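Local coordinates for alternansucrase (Leuconostoc mesenteroides, PDB 6HVG), which belongs to glycoside hydrolase family 70 and combines a TIM-barrel-type enzyme region with a calcium site and choline-binding-type repeats of small beta hairpins, at residues Q345-K350 with A1396-H1401; T330-I335 with T339-E344; R349-G354 with F360-A365; N289-N294 with Q298-N303; N1355-F1358 with E1364-K1367. All blocks are in the same frame, centred on the assembly; numbering follows the deposited sequence.

Interaction 1. Residues Q345-K350 with A1396-H1401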
# COMPACT_ATOMS: atom_id res chain seq x y z
N GLN A 345 38.79 -25.23 11.57
CA GLN A 345 37.85 -26.29 11.23
C GLN A 345 38.21 -27.01 9.92
O GLN A 345 37.56 -27.99 9.58
CB GLN A 345 36.43 -25.74 11.11
CG GLN A 345 35.98 -24.94 12.32
CD GLN A 345 34.47 -24.85 12.42
OE1 GLN A 345 33.89 -23.77 12.37
NE2 GLN A 345 33.84 -26.00 12.56
N GLY A 346 39.22 -26.52 9.18
CA GLY A 346 39.60 -27.06 7.88
C GLY A 346 38.85 -26.44 6.69
O GLY A 346 39.02 -26.92 5.56
N HIS A 347 38.07 -25.39 6.95
CA HIS A 347 37.34 -24.69 5.88
C HIS A 347 38.28 -23.84 5.03
O HIS A 347 39.07 -23.08 5.54
CB HIS A 347 36.19 -23.81 6.42
CG HIS A 347 35.15 -24.58 7.22
ND1 HIS A 347 35.08 -25.95 7.21
CD2 HIS A 347 34.15 -24.16 8.04
CE1 HIS A 347 34.09 -26.36 7.98
NE2 HIS A 347 33.51 -25.29 8.50
N LEU A 348 38.16 -23.97 3.71
CA LEU A 348 38.88 -23.13 2.76
C LEU A 348 38.27 -21.73 2.80
O LEU A 348 37.05 -21.57 2.69
CB LEU A 348 38.77 -23.72 1.36
CG LEU A 348 39.39 -22.91 0.22
CD1 LEU A 348 40.89 -22.87 0.37
CD2 LEU A 348 38.99 -23.48 -1.13
N ARG A 349 39.12 -20.72 2.97
CA ARG A 349 38.65 -19.34 3.12
C ARG A 349 38.87 -18.56 1.82
O ARG A 349 40.00 -18.38 1.36
CB ARG A 349 39.37 -18.66 4.27
CG ARG A 349 39.38 -19.48 5.54
CD ARG A 349 37.96 -19.83 5.96
NE ARG A 349 37.15 -18.62 6.08
CZ ARG A 349 36.82 -18.02 7.22
NH1 ARG A 349 37.19 -18.51 8.39
NH2 ARG A 349 36.09 -16.91 7.20
N LYS A 350 37.77 -18.14 1.23
CA LYS A 350 37.79 -17.39 0.02
C LYS A 350 37.38 -15.96 0.33
O LYS A 350 36.67 -15.71 1.28
CB LYS A 350 36.83 -18.01 -0.99
CG LYS A 350 37.10 -19.49 -1.30
CD LYS A 350 36.20 -19.96 -2.42
CE LYS A 350 36.29 -21.46 -2.62
NZ LYS A 350 35.13 -21.94 -3.41
N ALA A 1396 27.25 -21.70 4.03
CA ALA A 1396 27.53 -23.05 4.51
C ALA A 1396 27.07 -23.26 5.93
O ALA A 1396 27.37 -24.30 6.52
CB ALA A 1396 29.03 -23.37 4.40
N ASN A 1397 26.36 -22.29 6.49
CA ASN A 1397 25.81 -22.38 7.86
C ASN A 1397 26.83 -22.06 8.96
O ASN A 1397 26.63 -22.42 10.12
CB ASN A 1397 25.15 -23.76 8.10
CG ASN A 1397 24.03 -23.69 9.12
OD1 ASN A 1397 23.18 -22.79 9.07
ND2 ASN A 1397 24.03 -24.62 10.07
N ASN A 1398 27.92 -21.36 8.61
CA ASN A 1398 28.87 -20.86 9.59
C ASN A 1398 28.36 -19.55 10.18
O ASN A 1398 27.89 -18.67 9.46
CB ASN A 1398 30.25 -20.64 8.97
CG ASN A 1398 30.89 -21.94 8.54
OD1 ASN A 1398 30.91 -22.26 7.36
ND2 ASN A 1398 31.41 -22.70 9.49
N PHE A 1399 28.43 -19.44 11.50
CA PHE A 1399 27.98 -18.23 12.17
C PHE A 1399 29.16 -17.50 12.79
O PHE A 1399 30.09 -18.12 13.29
CB PHE A 1399 26.87 -18.56 13.19
CG PHE A 1399 25.48 -18.58 12.59
CD1 PHE A 1399 24.65 -17.46 12.65
CD2 PHE A 1399 25.03 -19.69 11.90
CE1 PHE A 1399 23.39 -17.45 12.06
CE2 PHE A 1399 23.77 -19.69 11.29
CZ PHE A 1399 22.95 -18.57 11.37
N TYR A 1400 29.16 -16.18 12.69
CA TYR A 1400 30.19 -15.35 13.35
C TYR A 1400 29.52 -14.17 14.05
O TYR A 1400 28.39 -13.80 13.73
CB TYR A 1400 31.20 -14.83 12.34
CG TYR A 1400 31.70 -15.85 11.33
CD1 TYR A 1400 32.89 -16.57 11.54
CD2 TYR A 1400 31.01 -16.07 10.14
CE1 TYR A 1400 33.37 -17.47 10.59
CE2 TYR A 1400 31.48 -16.98 9.19
CZ TYR A 1400 32.64 -17.68 9.42
OH TYR A 1400 33.09 -18.57 8.46
N HIS A 1401 30.22 -13.62 15.04
CA HIS A 1401 29.73 -12.44 15.75
C HIS A 1401 30.78 -11.35 15.68
O HIS A 1401 31.98 -11.61 15.81
CB HIS A 1401 29.40 -12.74 17.22
CG HIS A 1401 29.09 -11.51 18.02
ND1 HIS A 1401 29.98 -10.93 18.90
CD2 HIS A 1401 27.98 -10.73 18.04
CE1 HIS A 1401 29.42 -9.86 19.44
NE2 HIS A 1401 28.21 -9.72 18.93

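Interaction 2. Residues T330-I335 with T339-E344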
# COMPACT_ATOMS: atom_id res chain seq x y z
N THR A 330 44.84 -28.52 7.64
CA THR A 330 44.54 -27.29 8.39
C THR A 330 45.60 -26.24 8.07
O THR A 330 46.69 -26.53 7.59
CB THR A 330 44.54 -27.53 9.92
OG1 THR A 330 44.33 -26.29 10.59
CG2 THR A 330 45.88 -28.12 10.42
N GLY A 331 45.26 -24.99 8.32
CA GLY A 331 46.24 -23.92 8.28
C GLY A 331 46.66 -23.53 6.88
O GLY A 331 46.00 -23.83 5.89
N LEU A 332 47.80 -22.86 6.81
CA LEU A 332 48.34 -22.38 5.56
C LEU A 332 48.97 -23.54 4.79
O LEU A 332 49.85 -24.22 5.31
CB LEU A 332 49.39 -21.31 5.85
CG LEU A 332 49.53 -20.11 4.92
CD1 LEU A 332 48.30 -19.21 5.02
CD2 LEU A 332 50.79 -19.32 5.29
N GLN A 333 48.51 -23.75 3.55
CA GLN A 333 49.01 -24.85 2.70
C GLN A 333 49.32 -24.44 1.27
O GLN A 333 48.53 -23.81 0.61
CB GLN A 333 47.98 -25.98 2.64
CG GLN A 333 47.70 -26.66 3.96
CD GLN A 333 48.89 -27.41 4.50
OE1 GLN A 333 49.68 -28.01 3.76
NE2 GLN A 333 49.02 -27.38 5.82
N THR A 334 50.48 -24.87 0.78
CA THR A 334 50.91 -24.62 -0.58
C THR A 334 50.72 -25.89 -1.36
O THR A 334 51.42 -26.86 -1.11
CB THR A 334 52.40 -24.20 -0.65
OG1 THR A 334 52.59 -22.97 0.07
CG2 THR A 334 52.85 -24.00 -2.10
N ILE A 335 49.80 -25.90 -2.31
CA ILE A 335 49.65 -27.06 -3.20
C ILE A 335 49.58 -26.62 -4.66
O ILE A 335 49.00 -25.59 -4.98
CB ILE A 335 48.43 -27.94 -2.80
CG1 ILE A 335 47.14 -27.27 -3.18
CG2 ILE A 335 48.40 -28.19 -1.29
CD1 ILE A 335 45.93 -28.07 -2.79
N THR A 339 49.02 -21.09 -2.86
CA THR A 339 48.87 -21.08 -1.41
C THR A 339 47.43 -20.75 -1.02
O THR A 339 46.83 -19.78 -1.47
CB THR A 339 49.84 -20.08 -0.76
OG1 THR A 339 51.17 -20.40 -1.18
CG2 THR A 339 49.77 -20.15 0.76
N TYR A 340 46.87 -21.61 -0.18
CA TYR A 340 45.50 -21.51 0.28
C TYR A 340 45.52 -21.43 1.80
O TYR A 340 46.47 -21.92 2.42
CB TYR A 340 44.74 -22.77 -0.15
CG TYR A 340 44.75 -23.02 -1.64
CD1 TYR A 340 43.78 -22.44 -2.45
CD2 TYR A 340 45.69 -23.84 -2.22
CE1 TYR A 340 43.76 -22.68 -3.82
CE2 TYR A 340 45.68 -24.11 -3.58
CZ TYR A 340 44.71 -23.53 -4.37
OH TYR A 340 44.70 -23.74 -5.72
N TYR A 341 44.50 -20.81 2.38
CA TYR A 341 44.40 -20.73 3.81
C TYR A 341 43.20 -21.51 4.30
O TYR A 341 42.08 -21.21 3.95
CB TYR A 341 44.33 -19.27 4.27
CG TYR A 341 43.88 -19.12 5.72
CD1 TYR A 341 44.62 -19.68 6.75
CD2 TYR A 341 42.72 -18.43 6.04
CE1 TYR A 341 44.22 -19.55 8.06
CE2 TYR A 341 42.29 -18.30 7.34
CZ TYR A 341 43.05 -18.85 8.35
OH TYR A 341 42.61 -18.70 9.66
N LEU A 342 43.45 -22.50 5.15
CA LEU A 342 42.37 -23.28 5.75
C LEU A 342 42.29 -22.91 7.22
O LEU A 342 43.29 -22.84 7.91
CB LEU A 342 42.64 -24.78 5.60
CG LEU A 342 42.97 -25.24 4.15
CD1 LEU A 342 43.87 -26.44 4.13
CD2 LEU A 342 41.73 -25.56 3.34
N ASP A 343 41.08 -22.68 7.71
CA ASP A 343 40.92 -22.29 9.11
C ASP A 343 40.99 -23.50 10.05
O ASP A 343 41.22 -24.62 9.59
CB ASP A 343 39.63 -21.47 9.32
CG ASP A 343 38.37 -22.30 9.23
OD1 ASP A 343 38.45 -23.53 9.14
OD2 ASP A 343 37.30 -21.69 9.29
N GLU A 344 40.79 -23.24 11.34
CA GLU A 344 40.88 -24.26 12.40
C GLU A 344 39.98 -25.48 12.12
O GLU A 344 40.37 -26.63 12.38
CB GLU A 344 40.54 -23.67 13.79
CG GLU A 344 40.81 -22.18 13.94
CD GLU A 344 39.75 -21.31 13.26
OE1 GLU A 344 38.60 -21.76 13.04
OE2 GLU A 344 40.08 -20.16 12.90

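Interaction 3. Residues R349-G354 with F360-A365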
# COMPACT_ATOMS: atom_id res chain seq x y z
N ARG A 349 39.12 -20.72 2.97
CA ARG A 349 38.65 -19.34 3.12
C ARG A 349 38.87 -18.56 1.82
O ARG A 349 40.00 -18.38 1.36
CB ARG A 349 39.37 -18.66 4.27
CG ARG A 349 39.38 -19.48 5.54
CD ARG A 349 37.96 -19.83 5.96
NE ARG A 349 37.15 -18.62 6.08
CZ ARG A 349 36.82 -18.02 7.22
NH1 ARG A 349 37.19 -18.51 8.39
NH2 ARG A 349 36.09 -16.91 7.20
N LYS A 350 37.77 -18.14 1.23
CA LYS A 350 37.79 -17.39 0.02
C LYS A 350 37.38 -15.96 0.33
O LYS A 350 36.67 -15.71 1.28
CB LYS A 350 36.83 -18.01 -0.99
CG LYS A 350 37.10 -19.49 -1.30
CD LYS A 350 36.20 -19.96 -2.42
CE LYS A 350 36.29 -21.46 -2.62
NZ LYS A 350 35.13 -21.94 -3.41
N ASN A 351 37.85 -15.04 -0.51
CA ASN A 351 37.70 -13.59 -0.32
C ASN A 351 38.12 -13.17 1.08
O ASN A 351 37.40 -12.49 1.78
CB ASN A 351 36.29 -13.14 -0.64
CG ASN A 351 36.17 -11.62 -0.76
OD1 ASN A 351 37.08 -10.93 -1.30
ND2 ASN A 351 35.05 -11.09 -0.29
N TYR A 352 39.33 -13.58 1.45
CA TYR A 352 39.86 -13.41 2.81
C TYR A 352 41.22 -12.71 2.70
O TYR A 352 42.13 -13.22 2.04
CB TYR A 352 40.02 -14.79 3.47
CG TYR A 352 40.29 -14.78 4.96
CD1 TYR A 352 41.57 -14.54 5.46
CD2 TYR A 352 39.29 -15.06 5.86
CE1 TYR A 352 41.83 -14.55 6.84
CE2 TYR A 352 39.54 -15.08 7.23
CZ TYR A 352 40.82 -14.82 7.72
OH TYR A 352 41.08 -14.84 9.09
N ALA A 353 41.35 -11.57 3.36
CA ALA A 353 42.61 -10.85 3.41
C ALA A 353 43.28 -11.07 4.74
O ALA A 353 42.64 -11.06 5.77
CB ALA A 353 42.35 -9.36 3.20
N GLY A 354 44.59 -11.25 4.73
CA GLY A 354 45.35 -11.27 5.99
C GLY A 354 46.85 -11.46 5.86
O GLY A 354 47.35 -11.86 4.82
N PHE A 360 51.46 -9.46 3.75
CA PHE A 360 50.06 -9.47 3.35
C PHE A 360 49.81 -10.56 2.30
O PHE A 360 50.72 -10.89 1.55
CB PHE A 360 49.67 -8.10 2.79
CG PHE A 360 48.23 -8.00 2.39
CD1 PHE A 360 47.26 -7.58 3.29
CD2 PHE A 360 47.83 -8.34 1.11
CE1 PHE A 360 45.92 -7.50 2.92
CE2 PHE A 360 46.50 -8.26 0.73
CZ PHE A 360 45.54 -7.86 1.65
N MET A 361 48.61 -11.13 2.30
CA MET A 361 48.15 -12.05 1.26
C MET A 361 46.62 -12.08 1.19
O MET A 361 45.95 -12.27 2.20
CB MET A 361 48.67 -13.45 1.53
CG MET A 361 48.32 -14.46 0.44
SD MET A 361 49.30 -15.98 0.43
CE MET A 361 50.98 -15.38 0.55
N TYR A 362 46.08 -11.85 -0.00
CA TYR A 362 44.63 -11.89 -0.23
C TYR A 362 44.26 -13.19 -0.91
O TYR A 362 44.82 -13.54 -1.94
CB TYR A 362 44.16 -10.71 -1.09
CG TYR A 362 42.74 -10.89 -1.60
CD1 TYR A 362 41.65 -10.81 -0.75
CD2 TYR A 362 42.49 -11.15 -2.94
CE1 TYR A 362 40.36 -10.98 -1.23
CE2 TYR A 362 41.20 -11.32 -3.41
CZ TYR A 362 40.15 -11.25 -2.55
OH TYR A 362 38.87 -11.43 -3.02
N PHE A 363 43.31 -13.91 -0.31
CA PHE A 363 42.87 -15.20 -0.86
C PHE A 363 41.63 -15.08 -1.77
O PHE A 363 40.57 -14.61 -1.35
CB PHE A 363 42.68 -16.19 0.26
CG PHE A 363 43.93 -16.45 1.02
CD1 PHE A 363 44.83 -17.38 0.57
CD2 PHE A 363 44.22 -15.73 2.16
CE1 PHE A 363 46.00 -17.61 1.25
CE2 PHE A 363 45.39 -15.96 2.86
CZ PHE A 363 46.29 -16.90 2.40
N ASP A 364 41.82 -15.49 -3.01
CA ASP A 364 40.89 -15.34 -4.13
C ASP A 364 39.44 -15.63 -3.78
O ASP A 364 39.17 -16.57 -3.03
CB ASP A 364 41.33 -16.34 -5.22
CG ASP A 364 41.08 -15.85 -6.61
OD1 ASP A 364 39.99 -15.30 -6.88
OD2 ASP A 364 42.00 -16.04 -7.43
N ALA A 365 38.51 -14.87 -4.35
CA ALA A 365 37.08 -15.19 -4.25
C ALA A 365 36.71 -16.46 -5.04
O ALA A 365 35.82 -17.21 -4.63
CB ALA A 365 36.25 -14.02 -4.72

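Interaction 4. Residues N289-N294 with Q298-N303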
# COMPACT_ATOMS: atom_id res chain seq x y z
N ASN A 289 30.37 -35.43 0.14
CA ASN A 289 30.08 -35.18 1.53
C ASN A 289 31.20 -35.71 2.39
O ASN A 289 32.03 -36.53 1.96
CB ASN A 289 28.76 -35.83 1.93
CG ASN A 289 28.07 -35.13 3.08
OD1 ASN A 289 28.17 -33.91 3.23
ND2 ASN A 289 27.37 -35.89 3.90
N THR A 290 31.24 -35.21 3.61
CA THR A 290 32.23 -35.62 4.58
C THR A 290 31.53 -36.25 5.76
O THR A 290 30.44 -35.83 6.14
CB THR A 290 33.05 -34.42 5.06
OG1 THR A 290 32.19 -33.48 5.73
CG2 THR A 290 33.73 -33.73 3.86
N GLU A 291 32.16 -37.25 6.33
CA GLU A 291 31.65 -37.85 7.54
C GLU A 291 32.82 -38.06 8.46
O GLU A 291 33.98 -38.04 8.03
CB GLU A 291 30.95 -39.17 7.24
CG GLU A 291 31.90 -40.31 6.95
CD GLU A 291 31.20 -41.54 6.43
OE1 GLU A 291 30.08 -41.82 6.92
OE2 GLU A 291 31.76 -42.21 5.52
N ILE A 292 32.50 -38.29 9.73
CA ILE A 292 33.54 -38.49 10.73
C ILE A 292 33.73 -39.99 10.95
O ILE A 292 32.86 -40.68 11.48
CB ILE A 292 33.30 -37.68 12.03
CG1 ILE A 292 34.20 -38.21 13.15
CG2 ILE A 292 31.83 -37.69 12.43
CD1 ILE A 292 34.43 -37.20 14.26
N ILE A 293 34.87 -40.50 10.49
CA ILE A 293 35.23 -41.90 10.67
C ILE A 293 36.27 -41.93 11.78
O ILE A 293 37.23 -41.17 11.75
CB ILE A 293 35.85 -42.48 9.38
CG1 ILE A 293 34.81 -42.49 8.24
CG2 ILE A 293 36.41 -43.87 9.64
CD1 ILE A 293 33.46 -43.03 8.65
N ASN A 294 36.07 -42.84 12.74
CA ASN A 294 36.82 -42.82 13.99
C ASN A 294 36.68 -41.41 14.57
O ASN A 294 35.54 -40.94 14.78
CB ASN A 294 38.27 -43.27 13.75
CG ASN A 294 38.36 -44.67 13.15
OD1 ASN A 294 37.45 -45.49 13.27
ND2 ASN A 294 39.48 -44.96 12.50
N GLN A 298 36.48 -37.21 7.15
CA GLN A 298 36.89 -37.84 5.89
C GLN A 298 36.01 -37.23 4.83
O GLN A 298 34.91 -36.76 5.13
CB GLN A 298 36.65 -39.35 5.88
CG GLN A 298 37.80 -40.22 6.35
CD GLN A 298 37.43 -41.69 6.53
OE1 GLN A 298 37.92 -42.36 7.44
NE2 GLN A 298 36.55 -42.20 5.65
N GLY A 299 36.48 -37.28 3.59
CA GLY A 299 35.71 -36.74 2.46
C GLY A 299 35.33 -37.85 1.50
O GLY A 299 36.11 -38.75 1.20
N ARG A 300 34.10 -37.76 1.01
CA ARG A 300 33.55 -38.70 0.07
C ARG A 300 33.08 -37.93 -1.14
O ARG A 300 32.38 -36.92 -0.99
CB ARG A 300 32.35 -39.39 0.73
CG ARG A 300 31.95 -40.73 0.11
CD ARG A 300 32.95 -41.82 0.38
NE ARG A 300 33.18 -42.06 1.79
CZ ARG A 300 33.83 -43.12 2.27
NH1 ARG A 300 33.99 -43.24 3.58
NH2 ARG A 300 34.33 -44.05 1.45
N ASP A 301 33.46 -38.38 -2.34
CA ASP A 301 33.08 -37.65 -3.55
C ASP A 301 31.68 -38.06 -4.07
O ASP A 301 30.93 -38.77 -3.39
CB ASP A 301 34.18 -37.70 -4.64
CG ASP A 301 34.29 -39.04 -5.32
OD1 ASP A 301 33.26 -39.70 -5.54
OD2 ASP A 301 35.44 -39.42 -5.69
N ALA A 302 31.32 -37.55 -5.25
CA ALA A 302 30.01 -37.81 -5.85
C ALA A 302 29.87 -39.28 -6.30
O ALA A 302 28.76 -39.83 -6.33
CB ALA A 302 29.77 -36.86 -7.02
N ASN A 303 30.97 -39.91 -6.66
CA ASN A 303 30.97 -41.32 -7.07
C ASN A 303 30.99 -42.34 -5.92
O ASN A 303 30.90 -43.55 -6.15
CB ASN A 303 32.17 -41.60 -7.99
CG ASN A 303 32.08 -40.86 -9.31
OD1 ASN A 303 31.00 -40.45 -9.75
ND2 ASN A 303 33.22 -40.68 -9.96

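Interaction 5. Residues N1355-F1358 with E1364-K1367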
# COMPACT_ATOMS: atom_id res chain seq x y z
N ASN A 1355 34.48 2.55 7.90
CA ASN A 1355 35.80 1.94 7.94
C ASN A 1355 35.97 0.93 6.83
O ASN A 1355 35.22 -0.03 6.73
CB ASN A 1355 36.07 1.27 9.28
CG ASN A 1355 36.35 2.27 10.39
OD1 ASN A 1355 36.72 3.42 10.14
ND2 ASN A 1355 36.11 1.86 11.63
N TYR A 1356 37.00 1.15 6.01
CA TYR A 1356 37.27 0.31 4.85
C TYR A 1356 38.58 -0.42 4.98
O TYR A 1356 39.42 -0.03 5.79
CB TYR A 1356 37.27 1.19 3.62
CG TYR A 1356 35.92 1.74 3.28
CD1 TYR A 1356 35.41 2.89 3.91
CD2 TYR A 1356 35.12 1.11 2.34
CE1 TYR A 1356 34.17 3.39 3.57
CE2 TYR A 1356 33.86 1.60 2.01
CZ TYR A 1356 33.41 2.74 2.61
OH TYR A 1356 32.19 3.20 2.26
N TYR A 1357 38.75 -1.49 4.21
CA TYR A 1357 39.99 -2.25 4.18
C TYR A 1357 40.61 -2.19 2.76
O TYR A 1357 40.13 -2.85 1.85
CB TYR A 1357 39.67 -3.69 4.54
CG TYR A 1357 40.85 -4.60 4.83
CD1 TYR A 1357 41.68 -5.04 3.82
CD2 TYR A 1357 41.09 -5.07 6.11
CE1 TYR A 1357 42.74 -5.90 4.10
CE2 TYR A 1357 42.13 -5.94 6.39
CZ TYR A 1357 42.96 -6.35 5.40
OH TYR A 1357 43.99 -7.21 5.69
N PHE A 1358 41.63 -1.37 2.57
CA PHE A 1358 42.29 -1.27 1.25
C PHE A 1358 43.57 -2.09 1.19
O PHE A 1358 44.37 -2.05 2.12
CB PHE A 1358 42.58 0.17 0.88
CG PHE A 1358 41.37 1.02 0.84
CD1 PHE A 1358 40.47 0.86 -0.19
CD2 PHE A 1358 41.11 1.95 1.82
CE1 PHE A 1358 39.32 1.63 -0.28
CE2 PHE A 1358 39.95 2.72 1.76
CZ PHE A 1358 39.05 2.56 0.71
N GLU A 1364 39.56 -2.33 -2.61
CA GLU A 1364 38.72 -2.38 -1.41
C GLU A 1364 38.19 -3.80 -1.22
O GLU A 1364 37.74 -4.44 -2.19
CB GLU A 1364 37.63 -1.29 -1.53
CG GLU A 1364 36.24 -1.55 -1.01
CD GLU A 1364 35.32 -0.35 -1.22
OE1 GLU A 1364 35.82 0.79 -1.29
OE2 GLU A 1364 34.09 -0.53 -1.32
N LEU A 1365 38.32 -4.32 0.00
CA LEU A 1365 37.78 -5.64 0.35
C LEU A 1365 36.28 -5.52 0.57
O LEU A 1365 35.82 -4.56 1.20
CB LEU A 1365 38.44 -6.19 1.61
CG LEU A 1365 38.05 -7.59 2.11
CD1 LEU A 1365 38.49 -8.68 1.14
CD2 LEU A 1365 38.65 -7.85 3.47
N ARG A 1366 35.53 -6.46 -0.00
CA ARG A 1366 34.07 -6.43 0.02
C ARG A 1366 33.49 -7.81 0.26
O ARG A 1366 33.88 -8.77 -0.42
CB ARG A 1366 33.55 -5.95 -1.33
CG ARG A 1366 33.95 -4.55 -1.71
CD ARG A 1366 33.43 -4.20 -3.11
NE ARG A 1366 32.71 -2.93 -3.00
CZ ARG A 1366 31.59 -2.62 -3.64
NH1 ARG A 1366 31.03 -3.48 -4.49
NH2 ARG A 1366 31.03 -1.42 -3.44
N LYS A 1367 32.57 -7.92 1.22
CA LYS A 1367 31.85 -9.17 1.49
C LYS A 1367 32.84 -10.23 1.97
O LYS A 1367 32.84 -11.36 1.50
CB LYS A 1367 31.07 -9.61 0.23
CG LYS A 1367 29.81 -10.42 0.53
CD LYS A 1367 29.14 -10.99 -0.72
CE LYS A 1367 27.89 -11.79 -0.35
NZ LYS A 1367 26.84 -10.92 0.26
O HOH W 1 36.80 -2.31 2.41

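Interaction 1. Residues Q345-K350 with A1396-H1401
With CG beside the backbone N (chi1 -58°), the His-347 ring swings out of loop 345-350 to meet Asn-1398, whose CG takes the same course (chi1 -66°). The two side chains arrive from opposite directions. Asn-1398 ND2 comes up at the edge of the imidazole, near its plane, 3.4 Å from His-347 CD2, while the amide is turned 64° from the ring. Gln-345 covers the ring within its own segment: its CB lies 3.9 Å above the plane of the His-347 ring, over its centre, and Gln-345 OE1 stops 3.9 Å from Asn-1398 ND2.

Two residues along, Arg-349, bent at chi2 and chi3, presents one guanidinium face to the hydroxyl of Tyr-1400, with NH2 3.7 Å from OH. The two segments belong to the linker between hairpins of a choline-binding repeat and to the last hairpin of the modelled chain, 1390-1402.

Asn-1398 OD1 is bonded to Asn-318 ND2, which probably sets the turn of the amide, and Arg-349 has a long, weak ion pair with Asp-343. Polar groups thus meet at this surface junction without any clear hydrogen bond, and their firmer partners lie within or beside each segment.

Interaction 2. Residues T330-I335 with T339-E344
Gln-333 O sits at the edge of the Tyr-340 ring, near its plane, and Ile-335 reaches the same ring obliquely, its CG1 3.5 Å from Tyr-340 CE2; Phe-311 adds an edge-to-face contact from outside. The Tyr-341 ring is met obliquely by Leu-332 CD1, which lies 4.0 Å from Tyr-341 CB, and also touches the Tyr-352 ring. These groups dress a beta hairpin of a choline-binding repeat, strand 333-335 returning as 338-342.

Gln-333 and Tyr-340 form its central hydrogen-bonded pair: Gln-333 N to Tyr-340 O is 3.0 Å, Tyr-340 N to Gln-333 O 2.9 Å, and both bonds are almost straight. Leu-332, Thr-334, Thr-339 and Tyr-341 occupy one face of the ribbon, Gln-333, Tyr-340 and Leu-342 the other. On the first face, the non-hydrogen-bonded pair Thr-334 and Thr-339 brings OG1 to OG1 at 3.2 Å, a hydrogen bond between hydroxyls.

Leu-342 N bonds Gly-331 O from above the carbonyl plane, and the return bond from Gly-331 N to Leu-342 O is weak. Gln-333 also bonds within its own segment: its chain folds back at chi2 (-66°), passing Leu-342 CD1 with CG at about a right angle, until NE2 donates to Thr-330 O at 3.0 Å, with the acceptor close to the amide plane.

Interaction 3. Residues R349-G354 with F360-A365
The pairing ends in a G1 beta bulge: Asn-351 and Tyr-352 both face Phe-363, and Asn-351 takes the left-handed conformation (phi 50°) characteristic of the first position of such a bulge. Tyr-352 N donates to Phe-363 O at 3.2 Å, on a lone pair, whereas Asn-351 N makes a weak bond to Asp-364 O. Beyond the bulge the pairing is regular, with Phe-363 N to Tyr-352 O at 2.7 Å and Gly-354 N to Met-361 O at 3.0 Å.

The Asn-351 side chain extends with CG anti to the backbone N (chi1 -167°), carrying OD1 to the edge of the Tyr-362 ring. Tyr-362 OH donates to Asn-351 OD1; the modelled 2.5 Å is short and should not be pressed. Amide and ring stand 85° apart. Elsewhere Ala-353 CB packs 3.9 Å from Phe-360 CZ, and Met-361 CG lies over one face of the Phe-363 ring.

Ala-353 is also backbone-bonded to Phe-1369 and Thr-1371 of strand 1368-1371, and Asn-351 ND2 reaches across to Arg-1366 O. The carbonyl end of this amide is bonded within the hairpin and its NH2 end outside it; this would favour one rotation and probably steadies the bulge residue.

Interaction 4. Residues N289-N294 with Q298-N303
Backbone bonding comes first: Asn-289 and Arg-300 form one antiparallel hydrogen-bonded pair, Asn-289 N to Arg-300 O at 2.7 Å and Arg-300 N to Asn-289 O at 2.6 Å. Glu-291 and Gln-298 form the next, where Gln-298 N donates to Glu-291 O at 2.8 Å. The non-hydrogen-bonded pair Thr-290 and Gly-299 lies between them. This hairpin, of strands 286-293 and 296-300, ends a four-stranded antiparallel sheet, and its kind probably recurs through the choline-binding-type repeats of this protein.

Apolar contact is slight; Thr-290 CG2 rests 3.9 Å from Gly-299 CA.

Charge supplies the rest. Glu-291 leaves with CG between its backbone N and carbonyl carbon (chi1 75°) and then runs extended, while Arg-300 bends at chi2 and chi3 to meet it. Arg-300 NH1 bonds Glu-291 OE2 at 3.1 Å in a salt bridge; the carboxylate and guanidinium planes stand 86° apart. Phe-269 of strand 268-270, at the other edge of the sheet, touches both side chains.

Arg-276 NE forms a second salt bridge to the same OE2. Two arginines sharing one carboxylate oxygen would probably stabilise its ionised form and tie the hairpin to the chain before it.

Interaction 5. Residues N1355-F1358 with E1364-K1367
Tyr-1357 and Leu-1365 lie side by side and point the same way, each with CG anti to its own backbone N (chi1 -168° and -178°). Leu-1365 CD2 consequently settles over one face of the tyrosine ring, 4.1 Å above its plane and toward the rim, while the two CB atoms are 4.0 Å apart. Phe-1358 and Glu-1364 also run side by side, but Glu-1364 CB meets the ring obliquely, 3.6 Å from Phe-1358 CE1. The extended glutamate then crosses Tyr-1356 obliquely, with OE1 3.7 Å from Tyr-1356 CD2.

Along the backbone Leu-1365 N donates to Tyr-1357 O at 3.0 Å, and a water joins Tyr-1357 N to Leu-1365 O in place of a second direct bond. The contact joins the end of strand 1354-1357 to the loop leading into strand 1368-1371, among cell-wall-binding-type repeats.

Glu-1364 OE2 is met at 3.2 Å by Arg-1366 NE, which has Trp-1323 as a cation-pi partner. Buried against aromatic carbon, a charge on Glu-1364, likely given this salt bridge, would be costly without Arg-1366.

In the fold
Interactions 1 and 2 are surface contacts, 3 and 4 partly buried, and 5 buried. Interactions 2 and 3 are successive hairpins of one choline-binding repeat, their centres 11 Å apart, packed through Tyr-341 and Phe-363. Interaction 1 shares Arg-349 and Lys-350 with interaction 3, yet it crosses a gap of over a thousand residues and lacks the backbone ladder of the hairpins. Interaction 5 touches interaction 3 where Tyr-1357 packs on Ala-353 and Phe-360, joining parts of the chain about a thousand residues apart. Interaction 4 touches none of the others. Charge is paired across the contact in interaction 4, within one segment in interaction 5; interaction 2 pairs hydroxyls, interaction 3 an amide with a phenol.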